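Local coordinates for membrane lipoprotein TpN32 (Treponema pallidum, PDB 1XS5), which binds L-methionine and probably serves as the substrate-binding lipoprotein of a methionine uptake system, with a periplasmic-binding-protein fold, at residues Glu3-Gly8 and Asp51-Phe56; Gln28-Arg33 and Val212-Arg217. One frame throughout, in Å; residues are numbered along the deposited sequence.

Contact 1. Residues Glu3-Gly8 and Asp51-Phe56; sequences ETVGVG and DILMNF
Met54 lies against Val7 and Val5 of strand 3-8, touching them with two of its side-chain atoms. Its CB makes no close touch to that strand. The first torsion (chi1 64°) sets CG between the backbone N and the carbonyl carbon, where CG lies 3.7 Å from CB of Val7 and also touches that residue's CG2. The sulfur again stands clear of the strand, but a turn about the CG-SD bond (chi3 108°) carries CE to CG2 of Val5, 3.8 Å away. One methionine thus spans two valines, on the face where helix 210-219 packs through Val215. Beside it, CD2 of Leu53 meets CG1 of Val5 at 3.8 Å.

The two backbones pair in parallel, strand 3-9 lying between 30-36 and 54-59 in the mixed sheet of one lobe of a periplasmic-binding-protein fold. Gly8 N donates to Met54 O at 2.9 Å, and Phe56 N to Gly8 O at 2.8 Å, the latter nearly straight on to the carbonyl (C=O...N 169°). Pairing is less regular where the second strand begins: Gly6 O accepts Leu53 N at 3.0 Å and, weakly, Met54 N at 3.3 Å. Ile52 fills the other side, its CD1 packing on the backbone N and CA of Gly8. Asn55 turns its amide to Asn44 of helix 40-49, while the ring of Phe56 leads away to meet His14, a residue of the methionine pocket.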
loop_
_atom_site.group_PDB
_atom_site.type_symbol
_atom_site.label_atom_id
_atom_site.label_comp_id
_atom_site.label_asym_id
_atom_site.label_seq_id
_atom_site.Cartn_x
_atom_site.Cartn_y
_atom_site.Cartn_z
ATOM N N GLU A 3 -13.288 12.137 -24.245
ATOM C CA GLU A 3 -12.908 12.995 -23.127
ATOM C C GLU A 3 -11.829 12.255 -22.367
ATOM O O GLU A 3 -11.811 11.017 -22.352
ATOM C CB GLU A 3 -14.061 13.217 -22.165
ATOM C CG GLU A 3 -15.402 12.796 -22.673
ATOM C CD GLU A 3 -16.116 11.911 -21.668
ATOM O OE1 GLU A 3 -16.193 12.306 -20.476
ATOM O OE2 GLU A 3 -16.597 10.823 -22.068
ATOM N N THR A 4 -10.949 13.003 -21.718
ATOM C CA THR A 4 -9.857 12.388 -20.954
ATOM C C THR A 4 -10.016 12.616 -19.449
ATOM O O THR A 4 -10.453 13.675 -19.043
ATOM C CB THR A 4 -8.470 13.002 -21.379
ATOM O OG1 THR A 4 -8.244 12.755 -22.779
ATOM C CG2 THR A 4 -7.335 12.382 -20.575
ATOM N N VAL A 5 -9.685 11.603 -18.631
ATOM C CA VAL A 5 -9.682 11.763 -17.169
ATOM C C VAL A 5 -8.320 11.244 -16.681
ATOM O O VAL A 5 -7.848 10.212 -17.140
ATOM C CB VAL A 5 -10.834 10.995 -16.492
ATOM C CG1 VAL A 5 -12.163 11.539 -17.018
ATOM C CG2 VAL A 5 -10.734 9.522 -16.766
ATOM N N GLY A 6 -7.684 11.976 -15.776
ATOM C CA GLY A 6 -6.381 11.556 -15.280
ATOM C C GLY A 6 -6.501 10.738 -14.012
ATOM O O GLY A 6 -7.342 11.035 -13.177
ATOM N N VAL A 7 -5.686 9.685 -13.885
ATOM C CA VAL A 7 -5.673 8.871 -12.674
ATOM C C VAL A 7 -4.204 8.812 -12.266
ATOM O O VAL A 7 -3.367 8.377 -13.054
ATOM C CB VAL A 7 -6.223 7.438 -12.918
ATOM C CG1 VAL A 7 -5.580 6.846 -14.172
ATOM C CG2 VAL A 7 -5.933 6.525 -11.665
ATOM N N GLY A 8 -3.901 9.281 -11.051
ATOM C CA GLY A 8 -2.524 9.263 -10.554
ATOM C C GLY A 8 -2.117 7.880 -10.063
ATOM O O GLY A 8 -2.916 7.176 -9.404
ATOM N N ASP A 51 -6.020 18.501 -10.470
ATOM C CA ASP A 51 -5.147 18.245 -11.619
ATOM C C ASP A 51 -5.422 16.875 -12.217
ATOM O O ASP A 51 -5.186 16.655 -13.399
ATOM C CB ASP A 51 -3.679 18.334 -11.205
ATOM C CG ASP A 51 -3.252 19.753 -10.925
ATOM O OD1 ASP A 51 -4.054 20.688 -11.223
ATOM O OD2 ASP A 51 -2.109 19.938 -10.433
ATOM N N ILE A 52 -5.853 15.940 -11.368
ATOM C CA ILE A 52 -6.254 14.601 -11.796
ATOM C C ILE A 52 -7.630 14.312 -11.112
ATOM O O ILE A 52 -7.934 14.864 -10.053
ATOM C CB ILE A 52 -5.246 13.537 -11.394
ATOM C CG1 ILE A 52 -4.831 13.723 -9.939
ATOM C CG2 ILE A 52 -3.990 13.599 -12.325
ATOM C CD1 ILE A 52 -3.940 12.603 -9.444
ATOM N N LEU A 53 -8.424 13.443 -11.712
ATOM C CA LEU A 53 -9.762 13.124 -11.203
ATOM C C LEU A 53 -9.713 12.064 -10.096
ATOM O O LEU A 53 -10.555 12.037 -9.187
ATOM C CB LEU A 53 -10.613 12.605 -12.361
ATOM C CG LEU A 53 -12.100 12.418 -12.056
ATOM C CD1 LEU A 53 -12.679 13.708 -11.426
ATOM C CD2 LEU A 53 -12.817 12.093 -13.353
ATOM N N MET A 54 -8.723 11.186 -10.176
ATOM C CA MET A 54 -8.624 10.139 -9.172
ATOM C C MET A 54 -7.211 9.651 -9.008
ATOM O O MET A 54 -6.330 10.033 -9.761
ATOM C CB MET A 54 -9.543 8.966 -9.564
ATOM C CG MET A 54 -9.189 8.269 -10.831
ATOM S SD MET A 54 -10.651 7.457 -11.726
ATOM C CE MET A 54 -10.906 8.497 -13.150
ATOM N N ASN A 55 -6.976 8.836 -7.985
ATOM C CA ASN A 55 -5.666 8.240 -7.858
ATOM C C ASN A 55 -5.825 6.844 -7.371
ATOM O O ASN A 55 -6.896 6.462 -6.857
ATOM C CB ASN A 55 -4.643 9.042 -7.005
ATOM C CG ASN A 55 -4.987 9.169 -5.538
ATOM O OD1 ASN A 55 -5.456 8.213 -4.859
ATOM N ND2 ASN A 55 -4.688 10.371 -4.989
ATOM N N PHE A 56 -4.785 6.050 -7.600
ATOM C CA PHE A 56 -4.865 4.649 -7.198
ATOM C C PHE A 56 -3.508 4.193 -6.666
ATOM O O PHE A 56 -2.625 3.756 -7.418
ATOM C CB PHE A 56 -5.326 3.815 -8.413
ATOM C CG PHE A 56 -5.443 2.310 -8.132
ATOM C CD1 PHE A 56 -6.017 1.843 -6.962
ATOM C CD2 PHE A 56 -5.021 1.394 -9.051
ATOM C CE1 PHE A 56 -6.157 0.465 -6.746
ATOM C CE2 PHE A 56 -5.169 0.042 -8.831
ATOM C CZ PHE A 56 -5.733 -0.404 -7.681
#

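Contact 2. Residues Gln28-Arg33 and Val212-Arg217; sequences QHIELR and VQAVLR
Leu32 and Val215 meet end to end across the buried part of this contact, CD1 of the leucine standing 4.0 Å from CG2 of the valine. With CG anti to the backbone N (chi1 -171°), Leu32 sends both its methyl groups toward that one branch, CD2 slightly farther off. Ile30 adds a second apolar touch through CD1, 3.9 Å from CB of Ala214. Both pairs are van der Waals contacts, and no direct hydrogen bond crosses between the segments.

This is helix-on-sheet packing at the edge of the mixed sheet, where strand 30-36 is outermost, and helix 210-219 lies against the same face as helix 14-26, whose Val25 touches Ile30, Leu32 and Ala214.

Toward the exposed end the fit becomes polar and less direct. The extended Gln28 side chain brings OE1 to 3.5 Å from Ala214 CB and 3.6 Å from NH2 of Arg217, an approach that is not a hydrogen bond. The amide and guanidinium planes differ by 23°, and the amide sits at the guanidinium edge. A water links Gln28 to the helix backbone, donating to Gln28 OE1 at 3.2 Å and to Ala214 O at 2.6 Å. Arg217, bent at chi3, folds one guanidinium face back over Gln213 O and Ala214 CA.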
loop_
_atom_site.group_PDB
_atom_site.type_symbol
_atom_site.label_atom_id
_atom_site.label_comp_id
_atom_site.label_asym_id
_atom_site.label_seq_id
_atom_site.Cartn_x
_atom_site.Cartn_y
_atom_site.Cartn_z
ATOM N N GLN A 28 -16.094 2.750 -23.749
ATOM C CA GLN A 28 -17.181 3.664 -23.467
ATOM C C GLN A 28 -16.720 5.039 -23.888
ATOM O O GLN A 28 -17.290 6.054 -23.469
ATOM C CB GLN A 28 -17.528 3.712 -21.974
ATOM C CG GLN A 28 -17.891 2.395 -21.335
ATOM C CD GLN A 28 -18.035 2.539 -19.815
ATOM O OE1 GLN A 28 -17.550 1.701 -19.045
ATOM N NE2 GLN A 28 -18.686 3.609 -19.386
ATOM N N HIS A 29 -15.668 5.064 -24.697
ATOM C CA HIS A 29 -15.124 6.315 -25.186
ATOM C C HIS A 29 -14.576 7.190 -24.073
ATOM O O HIS A 29 -14.787 8.394 -24.064
ATOM C CB HIS A 29 -16.190 7.080 -25.973
ATOM C CG HIS A 29 -16.532 6.440 -27.282
ATOM N ND1 HIS A 29 -15.638 6.368 -28.328
ATOM C CD2 HIS A 29 -17.647 5.789 -27.693
ATOM C CE1 HIS A 29 -16.185 5.693 -29.326
ATOM N NE2 HIS A 29 -17.404 5.330 -28.964
ATOM N N ILE A 30 -13.879 6.569 -23.128
ATOM C CA ILE A 30 -13.266 7.326 -22.035
ATOM C C ILE A 30 -11.791 7.068 -22.220
ATOM O O ILE A 30 -11.352 5.911 -22.373
ATOM C CB ILE A 30 -13.705 6.816 -20.629
ATOM C CG1 ILE A 30 -15.179 7.145 -20.382
ATOM C CG2 ILE A 30 -12.868 7.517 -19.523
ATOM C CD1 ILE A 30 -15.808 6.340 -19.246
ATOM N N GLU A 31 -11.020 8.143 -22.271
ATOM C CA GLU A 31 -9.599 7.989 -22.426
ATOM C C GLU A 31 -8.982 8.210 -21.061
ATOM O O GLU A 31 -8.982 9.315 -20.538
ATOM C CB GLU A 31 -9.018 8.993 -23.406
ATOM C CG GLU A 31 -7.530 8.764 -23.542
ATOM C CD GLU A 31 -6.894 9.772 -24.457
ATOM O OE1 GLU A 31 -7.155 10.983 -24.252
ATOM O OE2 GLU A 31 -6.138 9.352 -25.367
ATOM N N LEU A 32 -8.476 7.129 -20.495
ATOM C CA LEU A 32 -7.891 7.154 -19.174
ATOM C C LEU A 32 -6.424 7.527 -19.357
ATOM O O LEU A 32 -5.682 6.822 -20.054
ATOM C CB LEU A 32 -8.028 5.754 -18.534
ATOM C CG LEU A 32 -7.661 5.615 -17.045
ATOM C CD1 LEU A 32 -8.427 6.640 -16.231
ATOM C CD2 LEU A 32 -7.971 4.188 -16.552
ATOM N N ARG A 33 -6.033 8.667 -18.787
ATOM C CA ARG A 33 -4.645 9.117 -18.856
ATOM C C ARG A 33 -3.996 8.688 -17.523
ATOM O O ARG A 33 -4.445 9.116 -16.452
ATOM C CB ARG A 33 -4.631 10.644 -19.009
ATOM C CG ARG A 33 -3.243 11.264 -19.061
ATOM C CD ARG A 33 -3.409 12.744 -19.478
ATOM N NE ARG A 33 -4.075 13.531 -18.437
ATOM C CZ ARG A 33 -3.467 14.052 -17.389
ATOM N NH1 ARG A 33 -2.161 13.885 -17.223
ATOM N NH2 ARG A 33 -4.168 14.747 -16.493
ATOM N N VAL A 212 -15.500 7.918 -13.265
ATOM C CA VAL A 212 -14.895 7.335 -12.058
ATOM C C VAL A 212 -15.559 5.975 -11.857
ATOM O O VAL A 212 -14.876 4.955 -11.708
ATOM C CB VAL A 212 -15.147 8.247 -10.840
ATOM C CG1 VAL A 212 -14.728 7.573 -9.531
ATOM C CG2 VAL A 212 -14.380 9.551 -11.025
ATOM N N GLN A 213 -16.894 5.941 -11.875
ATOM C CA GLN A 213 -17.571 4.656 -11.692
ATOM C C GLN A 213 -17.141 3.628 -12.737
ATOM O O GLN A 213 -17.045 2.452 -12.414
ATOM C CB GLN A 213 -19.109 4.812 -11.687
ATOM C CG GLN A 213 -19.610 5.467 -10.425
ATOM C CD GLN A 213 -19.275 4.638 -9.200
ATOM O OE1 GLN A 213 -19.463 3.412 -9.216
ATOM N NE2 GLN A 213 -18.780 5.301 -8.121
ATOM N N ALA A 214 -16.859 4.038 -13.976
ATOM C CA ALA A 214 -16.433 3.060 -14.998
ATOM C C ALA A 214 -15.037 2.507 -14.746
ATOM O O ALA A 214 -14.693 1.340 -15.070
ATOM C CB ALA A 214 -16.487 3.694 -16.420
ATOM N N VAL A 215 -14.187 3.369 -14.214
ATOM C CA VAL A 215 -12.834 2.935 -13.934
ATOM C C VAL A 215 -12.929 1.942 -12.790
ATOM O O VAL A 215 -12.313 0.890 -12.844
ATOM C CB VAL A 215 -11.949 4.134 -13.581
ATOM C CG1 VAL A 215 -10.578 3.665 -13.013
ATOM C CG2 VAL A 215 -11.736 4.943 -14.880
ATOM N N LEU A 216 -13.749 2.271 -11.802
ATOM C CA LEU A 216 -13.926 1.382 -10.641
ATOM C C LEU A 216 -14.435 0.013 -11.066
ATOM O O LEU A 216 -13.929 -1.012 -10.610
ATOM C CB LEU A 216 -14.920 1.984 -9.655
ATOM C CG LEU A 216 -15.347 1.091 -8.477
ATOM C CD1 LEU A 216 -14.162 0.851 -7.539
ATOM C CD2 LEU A 216 -16.543 1.766 -7.732
ATOM N N ARG A 217 -15.433 -0.004 -11.958
ATOM C CA ARG A 217 -16.018 -1.266 -12.398
ATOM C C ARG A 217 -14.983 -2.082 -13.105
ATOM O O ARG A 217 -14.932 -3.297 -12.968
ATOM C CB ARG A 217 -17.228 -1.036 -13.332
ATOM C CG ARG A 217 -18.489 -0.529 -12.631
ATOM C CD ARG A 217 -19.723 -0.669 -13.547
ATOM N NE ARG A 217 -19.548 0.071 -14.803
ATOM C CZ ARG A 217 -19.788 1.374 -14.939
ATOM N NH1 ARG A 217 -20.225 2.083 -13.903
ATOM N NH2 ARG A 217 -19.579 1.978 -16.102
HETATM O O HOH W 1 -16.111 -0.045 -16.785
#

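Contacts 1 and 2 have centres 10 Å apart in the same lobe. Both reach one mixed sheet, in which strands 3-9 and 30-36 are neighbours; helix 210-219 packs on its face. Their segments alternate along the chain: 3-8, 28-33, 51-56, then 212-217, reached after the strands of the five-stranded sheet and the returning strand 198-203. The two meet directly, Val5 O lying 2.9 Å from Arg33 N in a probable hydrogen bond and Val7 CG1 packing 3.5 Å from Leu32 CD1. The helix also reaches contact 1 through Arg211 and Val212 on Leu53. Late segments, strand 198-203 and helix 210-219, thus join strands begun near the N-terminus, and strand 54-59 runs on to pocket residues Phe57, Gln58 and His59.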